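Long-range contact in oligopeptide-binding protein appA (Bacillus subtilis, PDB 1XOC), which serves as the oligopeptide-binding component of an ABC permease that imports tetra- and pentapeptides and can replace the OPP system in sporulation and genetic competence: residues Glu97-Leu111 with Leu126-Phe139. Numbering follows the deposited sequence.
With ZN (zinc ion), chain G.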
loop_
_atom_site.group_PDB
_atom_site.type_symbol
_atom_site.label_atom_id
_atom_site.label_comp_id
_atom_site.label_asym_id
_atom_site.label_seq_id
_atom_site.Cartn_x
_atom_site.Cartn_y
_atom_site.Cartn_z
ATOM N N GLU A 97 21.287 -4.887 -22.483
ATOM C CA GLU A 97 21.949 -4.454 -21.269
ATOM C C GLU A 97 21.219 -3.276 -20.653
ATOM O O GLU A 97 20.847 -2.338 -21.359
ATOM C CB GLU A 97 23.379 -4.034 -21.598
ATOM C CG GLU A 97 24.222 -3.470 -20.430
ATOM C CD GLU A 97 25.146 -4.483 -19.833
ATOM O OE1 GLU A 97 24.803 -5.683 -19.941
ATOM O OE2 GLU A 97 26.198 -4.099 -19.244
ATOM N N LEU A 98 21.038 -3.324 -19.334
ATOM C CA LEU A 98 20.483 -2.190 -18.579
ATOM C C LEU A 98 21.617 -1.226 -18.316
ATOM O O LEU A 98 22.702 -1.627 -17.843
ATOM C CB LEU A 98 19.870 -2.685 -17.266
ATOM C CG LEU A 98 19.130 -1.682 -16.368
ATOM C CD1 LEU A 98 18.118 -2.393 -15.493
ATOM C CD2 LEU A 98 20.096 -0.870 -15.493
ATOM N N THR A 99 21.394 0.063 -18.583
ATOM C CA THR A 99 22.453 1.044 -18.380
ATOM C C THR A 99 21.922 2.300 -17.718
ATOM O O THR A 99 20.739 2.389 -17.421
ATOM C CB THR A 99 23.104 1.434 -19.707
ATOM O OG1 THR A 99 22.176 2.227 -20.458
ATOM C CG2 THR A 99 23.540 0.202 -20.530
ATOM N N ALA A 100 22.802 3.268 -17.457
ATOM C CA ALA A 100 22.395 4.570 -16.899
ATOM C C ALA A 100 21.279 5.220 -17.683
ATOM O O ALA A 100 20.480 5.927 -17.091
ATOM C CB ALA A 100 23.541 5.518 -16.882
ATOM N N ASP A 101 21.229 5.005 -18.997
ATOM C CA ASP A 101 20.184 5.601 -19.852
ATOM C C ASP A 101 18.805 5.255 -19.295
ATOM O O ASP A 101 17.856 6.076 -19.316
ATOM C CB ASP A 101 20.271 5.070 -21.289
ATOM C CG ASP A 101 21.355 5.743 -22.132
ATOM O OD1 ASP A 101 22.004 6.720 -21.698
ATOM O OD2 ASP A 101 21.541 5.265 -23.282
ATOM N N ASP A 102 18.669 4.017 -18.860
ATOM C CA ASP A 102 17.369 3.511 -18.374
ATOM C C ASP A 102 16.976 4.130 -17.067
ATOM O O ASP A 102 15.827 4.417 -16.787
ATOM C CB ASP A 102 17.446 2.007 -18.254
ATOM C CG ASP A 102 17.808 1.363 -19.574
ATOM O OD1 ASP A 102 17.115 1.638 -20.585
ATOM O OD2 ASP A 102 18.796 0.632 -19.668
ATOM N N VAL A 103 17.954 4.327 -16.201
ATOM C CA VAL A 103 17.698 4.936 -14.907
ATOM C C VAL A 103 17.351 6.414 -15.066
ATOM O O VAL A 103 16.423 6.935 -14.426
ATOM C CB VAL A 103 18.947 4.748 -13.955
ATOM C CG1 VAL A 103 18.793 5.485 -12.622
ATOM C CG2 VAL A 103 19.248 3.266 -13.725
ATOM N N VAL A 104 18.103 7.113 -15.902
ATOM C CA VAL A 104 17.832 8.516 -16.183
ATOM C C VAL A 104 16.432 8.661 -16.820
ATOM O O VAL A 104 15.667 9.536 -16.436
ATOM C CB VAL A 104 18.931 9.174 -17.074
ATOM C CG1 VAL A 104 18.501 10.601 -17.460
ATOM C CG2 VAL A 104 20.271 9.149 -16.354
ATOM N N PHE A 105 16.126 7.807 -17.783
ATOM C CA PHE A 105 14.813 7.814 -18.393
ATOM C C PHE A 105 13.721 7.658 -17.350
ATOM O O PHE A 105 12.811 8.454 -17.294
ATOM C CB PHE A 105 14.720 6.703 -19.441
ATOM C CG PHE A 105 13.318 6.362 -19.839
ATOM C CD1 PHE A 105 12.538 7.286 -20.467
ATOM C CD2 PHE A 105 12.791 5.134 -19.569
ATOM C CE1 PHE A 105 11.271 6.977 -20.816
ATOM C CE2 PHE A 105 11.515 4.838 -19.921
ATOM C CZ PHE A 105 10.762 5.758 -20.537
ATOM N N THR A 106 13.824 6.626 -16.528
ATOM C CA THR A 106 12.743 6.261 -15.627
ATOM C C THR A 106 12.493 7.364 -14.609
ATOM O O THR A 106 11.358 7.769 -14.425
ATOM C CB THR A 106 13.040 4.948 -14.909
ATOM O OG1 THR A 106 13.234 3.900 -15.874
ATOM C CG2 THR A 106 11.935 4.574 -13.982
ATOM N N TYR A 107 13.536 7.871 -13.973
ATOM C CA TYR A 107 13.310 8.874 -12.940
ATOM C C TYR A 107 12.996 10.264 -13.492
ATOM O O TYR A 107 12.458 11.111 -12.751
ATOM C CB TYR A 107 14.539 8.994 -12.056
ATOM C CG TYR A 107 14.709 7.931 -10.997
ATOM C CD1 TYR A 107 15.243 6.682 -11.301
ATOM C CD2 TYR A 107 14.302 8.166 -9.691
ATOM C CE1 TYR A 107 15.407 5.697 -10.297
ATOM C CE2 TYR A 107 14.500 7.192 -8.683
ATOM C CZ TYR A 107 15.030 5.974 -9.002
ATOM O OH TYR A 107 15.156 5.044 -8.006
ATOM N N SER A 108 13.269 10.501 -14.781
ATOM C CA SER A 108 12.929 11.766 -15.432
ATOM C C SER A 108 11.442 11.873 -15.786
ATOM O O SER A 108 10.916 12.983 -15.908
ATOM C CB SER A 108 13.761 11.963 -16.704
ATOM O OG SER A 108 15.119 12.182 -16.328
ATOM N N VAL A 109 10.781 10.730 -15.927
ATOM C CA VAL A 109 9.350 10.723 -16.362
ATOM C C VAL A 109 8.479 11.542 -15.391
ATOM O O VAL A 109 7.751 12.420 -15.822
ATOM C CB VAL A 109 8.814 9.301 -16.534
ATOM C CG1 VAL A 109 7.274 9.300 -16.647
ATOM C CG2 VAL A 109 9.424 8.679 -17.811
ATOM N N PRO A 110 8.540 11.262 -14.073
ATOM C CA PRO A 110 7.694 12.065 -13.146
ATOM C C PRO A 110 8.109 13.537 -12.977
ATOM O O PRO A 110 7.407 14.298 -12.316
ATOM C CB PRO A 110 7.803 11.328 -11.819
ATOM C CG PRO A 110 9.007 10.482 -11.935
ATOM C CD PRO A 110 9.268 10.187 -13.369
ATOM N N LEU A 111 9.233 13.937 -13.565
ATOM C CA LEU A 111 9.645 15.349 -13.561
ATOM C C LEU A 111 9.085 16.134 -14.744
ATOM O O LEU A 111 9.193 17.369 -14.784
ATOM C CB LEU A 111 11.176 15.445 -13.545
ATOM C CG LEU A 111 11.923 15.282 -12.213
ATOM C CD1 LEU A 111 11.273 14.355 -11.248
ATOM C CD2 LEU A 111 13.370 14.953 -12.466
ATOM N N LEU A 126 13.223 16.029 -6.406
ATOM C CA LEU A 126 14.266 15.980 -7.431
ATOM C C LEU A 126 14.276 17.207 -8.305
ATOM O O LEU A 126 13.236 17.644 -8.808
ATOM C CB LEU A 126 14.105 14.759 -8.348
ATOM C CG LEU A 126 14.542 13.444 -7.781
ATOM C CD1 LEU A 126 14.252 12.326 -8.794
ATOM C CD2 LEU A 126 16.048 13.494 -7.419
ATOM N N LYS A 127 15.466 17.751 -8.504
ATOM C CA LYS A 127 15.686 18.811 -9.463
ATOM C C LYS A 127 16.022 18.214 -10.827
ATOM O O LYS A 127 15.489 18.653 -11.859
ATOM C CB LYS A 127 16.837 19.672 -9.009
ATOM C CG LYS A 127 17.088 20.867 -9.890
ATOM C CD LYS A 127 18.370 21.531 -9.468
ATOM C CE LYS A 127 18.210 22.243 -8.148
ATOM N NZ LYS A 127 19.414 23.088 -7.850
ATOM N N SER A 128 16.943 17.248 -10.833
ATOM C CA SER A 128 17.385 16.629 -12.079
ATOM C C SER A 128 18.032 15.282 -11.846
ATOM O O SER A 128 18.437 14.955 -10.735
ATOM C CB SER A 128 18.400 17.517 -12.797
ATOM O OG SER A 128 19.543 17.725 -11.991
ATOM N N VAL A 129 18.156 14.577 -12.949
ATOM C CA VAL A 129 18.801 13.285 -12.936
ATOM C C VAL A 129 19.674 13.227 -14.181
ATOM O O VAL A 129 19.162 13.414 -15.291
ATOM C CB VAL A 129 17.780 12.085 -12.983
ATOM C CG1 VAL A 129 18.482 10.751 -13.069
ATOM C CG2 VAL A 129 16.813 12.168 -11.842
ATOM N N GLU A 130 20.997 13.006 -14.000
ATOM C CA GLU A 130 21.991 13.195 -15.052
ATOM C C GLU A 130 22.824 11.960 -15.261
ATOM O O GLU A 130 23.243 11.328 -14.311
ATOM C CB GLU A 130 22.968 14.321 -14.669
ATOM C CG GLU A 130 22.302 15.632 -14.466
ATOM C CD GLU A 130 23.251 16.725 -14.125
ATOM O OE1 GLU A 130 24.390 16.412 -13.720
ATOM O OE2 GLU A 130 22.855 17.905 -14.261
ATOM N N LYS A 131 23.084 11.638 -16.514
ATOM C CA LYS A 131 23.987 10.558 -16.848
ATOM C C LYS A 131 25.409 11.049 -16.727
ATOM O O LYS A 131 25.775 12.055 -17.330
ATOM C CB LYS A 131 23.737 10.121 -18.294
ATOM C CG LYS A 131 24.599 8.950 -18.738
ATOM C CD LYS A 131 24.268 8.560 -20.153
ATOM C CE LYS A 131 25.142 7.432 -20.630
ATOM N NZ LYS A 131 24.795 7.086 -22.045
ATOM N N LYS A 132 26.193 10.316 -15.949
ATOM C CA LYS A 132 27.624 10.620 -15.767
ATOM C C LYS A 132 28.553 9.579 -16.385
ATOM O O LYS A 132 29.750 9.775 -16.408
ATOM C CB LYS A 132 27.931 10.833 -14.292
ATOM C CG LYS A 132 27.138 12.028 -13.719
ATOM C CD LYS A 132 27.666 13.320 -14.327
ATOM C CE LYS A 132 27.303 14.536 -13.505
ATOM N NZ LYS A 132 27.656 15.780 -14.255
ATOM N N GLY A 133 28.001 8.510 -16.928
ATOM C CA GLY A 133 28.786 7.471 -17.559
ATOM C C GLY A 133 27.833 6.372 -17.933
ATOM O O GLY A 133 26.648 6.447 -17.594
ATOM N N ASP A 134 28.314 5.349 -18.637
ATOM C CA ASP A 134 27.421 4.273 -19.046
ATOM C C ASP A 134 26.696 3.601 -17.877
ATOM O O ASP A 134 25.587 3.098 -18.044
ATOM C CB ASP A 134 28.156 3.210 -19.868
ATOM C CG ASP A 134 28.620 3.728 -21.213
ATOM O OD1 ASP A 134 28.056 4.722 -21.728
ATOM O OD2 ASP A 134 29.556 3.113 -21.742
ATOM N N TYR A 135 27.318 3.579 -16.710
ATOM C CA TYR A 135 26.757 2.939 -15.534
ATOM C C TYR A 135 26.715 3.871 -14.331
ATOM O O TYR A 135 26.739 3.417 -13.201
ATOM C CB TYR A 135 27.564 1.684 -15.214
ATOM C CG TYR A 135 27.509 0.714 -16.359
ATOM C CD1 TYR A 135 26.447 -0.156 -16.502
ATOM C CD2 TYR A 135 28.529 0.679 -17.307
ATOM C CE1 TYR A 135 26.384 -1.046 -17.561
ATOM C CE2 TYR A 135 28.478 -0.219 -18.373
ATOM C CZ TYR A 135 27.397 -1.076 -18.484
ATOM O OH TYR A 135 27.374 -1.961 -19.539
ATOM N N GLU A 136 26.619 5.169 -14.564
ATOM C CA GLU A 136 26.665 6.113 -13.451
ATOM C C GLU A 136 25.673 7.246 -13.612
ATOM O O GLU A 136 25.585 7.851 -14.684
ATOM C CB GLU A 136 28.033 6.692 -13.267
ATOM C CG GLU A 136 28.256 7.522 -12.010
ATOM C CD GLU A 136 29.712 7.542 -11.592
ATOM O OE1 GLU A 136 30.574 7.410 -12.505
ATOM O OE2 GLU A 136 29.995 7.691 -10.359
ATOM N N VAL A 137 24.948 7.542 -12.530
ATOM C CA VAL A 137 23.936 8.587 -12.551
ATOM C C VAL A 137 24.052 9.491 -11.334
ATOM O O VAL A 137 24.330 9.028 -10.240
ATOM C CB VAL A 137 22.526 7.958 -12.542
ATOM C CG1 VAL A 137 21.457 8.987 -12.397
ATOM C CG2 VAL A 137 22.297 7.198 -13.822
ATOM N N LEU A 138 23.835 10.786 -11.526
ATOM C CA LEU A 138 23.829 11.751 -10.416
ATOM C C LEU A 138 22.410 12.283 -10.247
ATOM O O LEU A 138 21.844 12.845 -11.175
ATOM C CB LEU A 138 24.775 12.925 -10.675
ATOM C CG LEU A 138 24.822 13.969 -9.558
ATOM C CD1 LEU A 138 25.603 13.463 -8.323
ATOM C CD2 LEU A 138 25.462 15.246 -10.084
ATOM N N PHE A 139 21.856 12.073 -9.058
ATOM C CA PHE A 139 20.598 12.663 -8.661
ATOM C C PHE A 139 20.838 13.937 -7.905
ATOM O O PHE A 139 21.643 13.951 -6.947
ATOM C CB PHE A 139 19.833 11.708 -7.763
ATOM C CG PHE A 139 19.401 10.426 -8.440
ATOM C CD1 PHE A 139 20.150 9.283 -8.346
ATOM C CD2 PHE A 139 18.218 10.361 -9.125
ATOM C CE1 PHE A 139 19.700 8.083 -8.953
ATOM C CE2 PHE A 139 17.783 9.168 -9.705
ATOM C CZ PHE A 139 18.503 8.045 -9.619
HETATM ZN ZN ZN G . 24.921 18.658 -13.899
HETATM O O HOH W 1 26.541 17.871 -12.468
HETATM O O HOH W 2 26.186 18.515 -15.787
#
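F139 turns the CE2–CZ edge of its ring onto one face of Y107 in a T-shaped stack: centroids lie 4.8 Å apart, the planes make 69°, and CE2 of F139 comes within 3.6 Å of CG of Y107. V129 CG2 packs on Y107 CB beside the stack, Y107 CD2 also meets L126 CD1, and V103 CG1 reaches F139 CZ. Replacing Y107 by an alanine would probably leave the F139 edge without its aromatic face and open a gap between F139 and L126. One turn back along the helix, V104 sets CG2 against V137 CG2 (3.8 Å), while its CG1, anti to the backbone N (chi1 174°), leans over V129 O. A100 CB fits against V137 CG2 at 3.7 Å. Helix 100-108 thus lies on one face of the hairpin 126-133/136-141, the end of a five-stranded antiparallel sheet, its axis 8.0 Å from that of edge strand 126-133 and running antiparallel to it. E130 points off the other face and chelates a zinc ion through both carboxylate oxygens. At the helix start, where T99 and D102 form a capping box, A100 N donates to D134 O in the type I turn (2.9 Å, 171°). K131, extended throughout, carries NZ to the syn side of D101 OD1, well out of the carboxylate plane, in a salt bridge of 2.8 Å. Just before the helix, Y135 OH donates a very short bond, 2.5 Å, to E97 OE2, which also accepts from G89 N; K91 pairs with E97 OE1.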